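Local coordinates for protein mosquitocidal toxin (Lysinibacillus sphaericus, PDB 2VSE) that probably kills mosquito larvae by ADP-ribosylating target proteins, its ricin-B-like lectin domains being likely to bind carbohydrate, at residues Q452-I457 with Y465-L470. Residues are numbered along the deposited sequence; the frame is centred on the assembly and turned at random.
Sequences QVWNLI and YKIKSL
I467 CG2 touches two side chains of the facing strand, W454 at CB and L456 at CD1, each at 3.9 Å. With chi1 at -56°, this branch lies anti to the backbone N, which turns it to both. L456 and I467 lie side by side on one face of the sheet. The W454 indole reaches obliquely to the K468 and S469 backbone, CE3 3.3 Å from S469 N. On the other face, the side chains of I457 and K468 cross obliquely, CG2 to CD 3.7 Å. Near the hairpin's open end, V453 CG1 packs beside L470 CD2.

Two antiparallel hydrogen-bonded pairs join the backbones. N455 N gives K468 O a nearly straight bond of 2.7 Å (173° at the hydrogen), and K468 N returns one to N455 O. I457 and K466 also bond both ways, less straight from K466 N. Beyond W454 the direct bond from L470 N to V453 O is weak, at 3.4 Å. A water bridges the same two atoms and lies over one indole face.

W454 NE1 bonds I433 O; K466 NZ bonds G492 O and salt-bridges D493. This beta hairpin belongs to a ricin-type beta-trefoil domain, flanked in its sheet by strands 419-425 and 498-503.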
loop_
_atom_site.group_PDB
_atom_site.type_symbol
_atom_site.label_atom_id
_atom_site.label_comp_id
_atom_site.label_asym_id
_atom_site.label_seq_id
_atom_site.Cartn_x
_atom_site.Cartn_y
_atom_site.Cartn_z
ATOM N N GLN A 452 11.574 -0.560 -18.692
ATOM C CA GLN A 452 10.695 -1.555 -18.072
ATOM C C GLN A 452 9.603 -0.909 -17.211
ATOM O O GLN A 452 8.898 -1.590 -16.460
ATOM C CB GLN A 452 11.514 -2.549 -17.250
ATOM C CG GLN A 452 12.401 -3.440 -18.095
ATOM C CD GLN A 452 13.241 -4.395 -17.270
ATOM O OE1 GLN A 452 13.604 -4.099 -16.131
ATOM N NE2 GLN A 452 13.561 -5.552 -17.849
ATOM N N VAL A 453 9.459 0.409 -17.333
ATOM C CA VAL A 453 8.505 1.159 -16.527
ATOM C C VAL A 453 7.553 1.916 -17.445
ATOM O O VAL A 453 7.974 2.524 -18.426
ATOM C CB VAL A 453 9.238 2.132 -15.542
ATOM C CG1 VAL A 453 8.248 2.944 -14.720
ATOM C CG2 VAL A 453 10.158 1.358 -14.621
ATOM N N TRP A 454 6.266 1.868 -17.129
ATOM C CA TRP A 454 5.250 2.463 -17.991
ATOM C C TRP A 454 4.420 3.478 -17.222
ATOM O O TRP A 454 4.145 3.311 -16.029
ATOM C CB TRP A 454 4.350 1.380 -18.587
ATOM C CG TRP A 454 5.109 0.413 -19.416
ATOM C CD1 TRP A 454 5.750 -0.712 -18.979
ATOM C CD2 TRP A 454 5.340 0.483 -20.832
ATOM N NE1 TRP A 454 6.364 -1.346 -20.029
ATOM C CE2 TRP A 454 6.132 -0.636 -21.180
ATOM C CE3 TRP A 454 4.965 1.390 -21.838
ATOM C CZ2 TRP A 454 6.558 -0.880 -22.499
ATOM C CZ3 TRP A 454 5.390 1.153 -23.147
ATOM C CH2 TRP A 454 6.176 0.024 -23.466
ATOM N N ASN A 455 4.036 4.528 -17.930
ATOM C CA ASN A 455 3.177 5.565 -17.419
ATOM C C ASN A 455 1.748 5.221 -17.847
ATOM O O ASN A 455 1.446 5.181 -19.041
ATOM C CB ASN A 455 3.615 6.889 -18.049
ATOM C CG ASN A 455 3.411 8.088 -17.140
ATOM O OD1 ASN A 455 3.577 8.015 -15.915
ATOM N ND2 ASN A 455 3.076 9.221 -17.751
ATOM N N LEU A 456 0.888 4.913 -16.877
ATOM C CA LEU A 456 -0.527 4.694 -17.151
ATOM C C LEU A 456 -1.278 5.966 -16.806
ATOM O O LEU A 456 -1.240 6.420 -15.663
ATOM C CB LEU A 456 -1.075 3.509 -16.356
ATOM C CG LEU A 456 -0.754 2.089 -16.863
ATOM C CD1 LEU A 456 0.757 1.817 -17.086
ATOM C CD2 LEU A 456 -1.332 1.060 -15.885
ATOM N N ILE A 457 -1.919 6.555 -17.814
ATOM C CA ILE A 457 -2.770 7.726 -17.621
ATOM C C ILE A 457 -4.194 7.503 -18.138
ATOM O O ILE A 457 -4.415 7.142 -19.299
ATOM C CB ILE A 457 -2.138 9.059 -18.165
ATOM C CG1 ILE A 457 -3.224 9.997 -18.699
ATOM C CG2 ILE A 457 -1.094 8.794 -19.240
ATOM C CD1 ILE A 457 -3.010 11.446 -18.343
ATOM N N TYR A 465 -7.148 3.633 -20.613
ATOM C CA TYR A 465 -5.799 4.087 -20.286
ATOM C C TYR A 465 -4.885 4.130 -21.487
ATOM O O TYR A 465 -4.883 3.205 -22.311
ATOM C CB TYR A 465 -5.159 3.162 -19.258
ATOM C CG TYR A 465 -5.755 3.251 -17.869
ATOM C CD1 TYR A 465 -5.132 4.005 -16.870
ATOM C CD2 TYR A 465 -6.928 2.564 -17.546
ATOM C CE1 TYR A 465 -5.659 4.073 -15.588
ATOM C CE2 TYR A 465 -7.462 2.628 -16.268
ATOM C CZ TYR A 465 -6.830 3.383 -15.295
ATOM O OH TYR A 465 -7.358 3.441 -14.024
ATOM N N LYS A 466 -4.094 5.198 -21.579
ATOM C CA LYS A 466 -2.914 5.158 -22.429
ATOM C C LYS A 466 -1.748 4.593 -21.594
ATOM O O LYS A 466 -1.540 4.991 -20.441
ATOM C CB LYS A 466 -2.581 6.530 -23.022
ATOM C CG LYS A 466 -1.925 6.440 -24.388
ATOM C CD LYS A 466 -2.011 7.752 -25.156
ATOM C CE LYS A 466 -1.661 7.564 -26.625
ATOM N NZ LYS A 466 -1.174 8.827 -27.282
ATOM N N ILE A 467 -1.025 3.639 -22.180
ATOM C CA ILE A 467 0.131 3.010 -21.540
ATOM C C ILE A 467 1.386 3.480 -22.260
ATOM O O ILE A 467 1.738 2.976 -23.327
ATOM C CB ILE A 467 0.030 1.478 -21.557
ATOM C CG1 ILE A 467 -1.286 1.029 -20.903
ATOM C CG2 ILE A 467 1.218 0.865 -20.826
ATOM C CD1 ILE A 467 -1.649 -0.413 -21.152
ATOM N N LYS A 468 2.056 4.454 -21.647
ATOM C CA LYS A 468 3.123 5.204 -22.294
ATOM C C LYS A 468 4.488 4.814 -21.772
ATOM O O LYS A 468 4.710 4.716 -20.562
ATOM C CB LYS A 468 2.904 6.708 -22.097
ATOM C CG LYS A 468 1.617 7.252 -22.751
ATOM C CD LYS A 468 1.164 8.617 -22.202
ATOM C CE LYS A 468 1.981 9.786 -22.741
ATOM N NZ LYS A 468 2.029 9.799 -24.224
ATOM N N SER A 469 5.399 4.591 -22.709
ATOM C CA SER A 469 6.821 4.440 -22.429
ATOM C C SER A 469 7.349 5.566 -21.534
ATOM O O SER A 469 7.054 6.742 -21.765
ATOM C CB SER A 469 7.559 4.444 -23.764
ATOM O OG SER A 469 8.888 4.910 -23.634
ATOM N N LEU A 470 8.126 5.217 -20.522
ATOM C CA LEU A 470 8.747 6.239 -19.696
ATOM C C LEU A 470 9.922 6.915 -20.424
ATOM O O LEU A 470 10.050 8.143 -20.399
ATOM C CB LEU A 470 9.189 5.646 -18.362
ATOM C CG LEU A 470 9.500 6.630 -17.243
ATOM C CD1 LEU A 470 8.275 7.488 -16.920
ATOM C CD2 LEU A 470 9.985 5.875 -16.010
HETATM O O HOH W 1 8.977 2.429 -21.268
#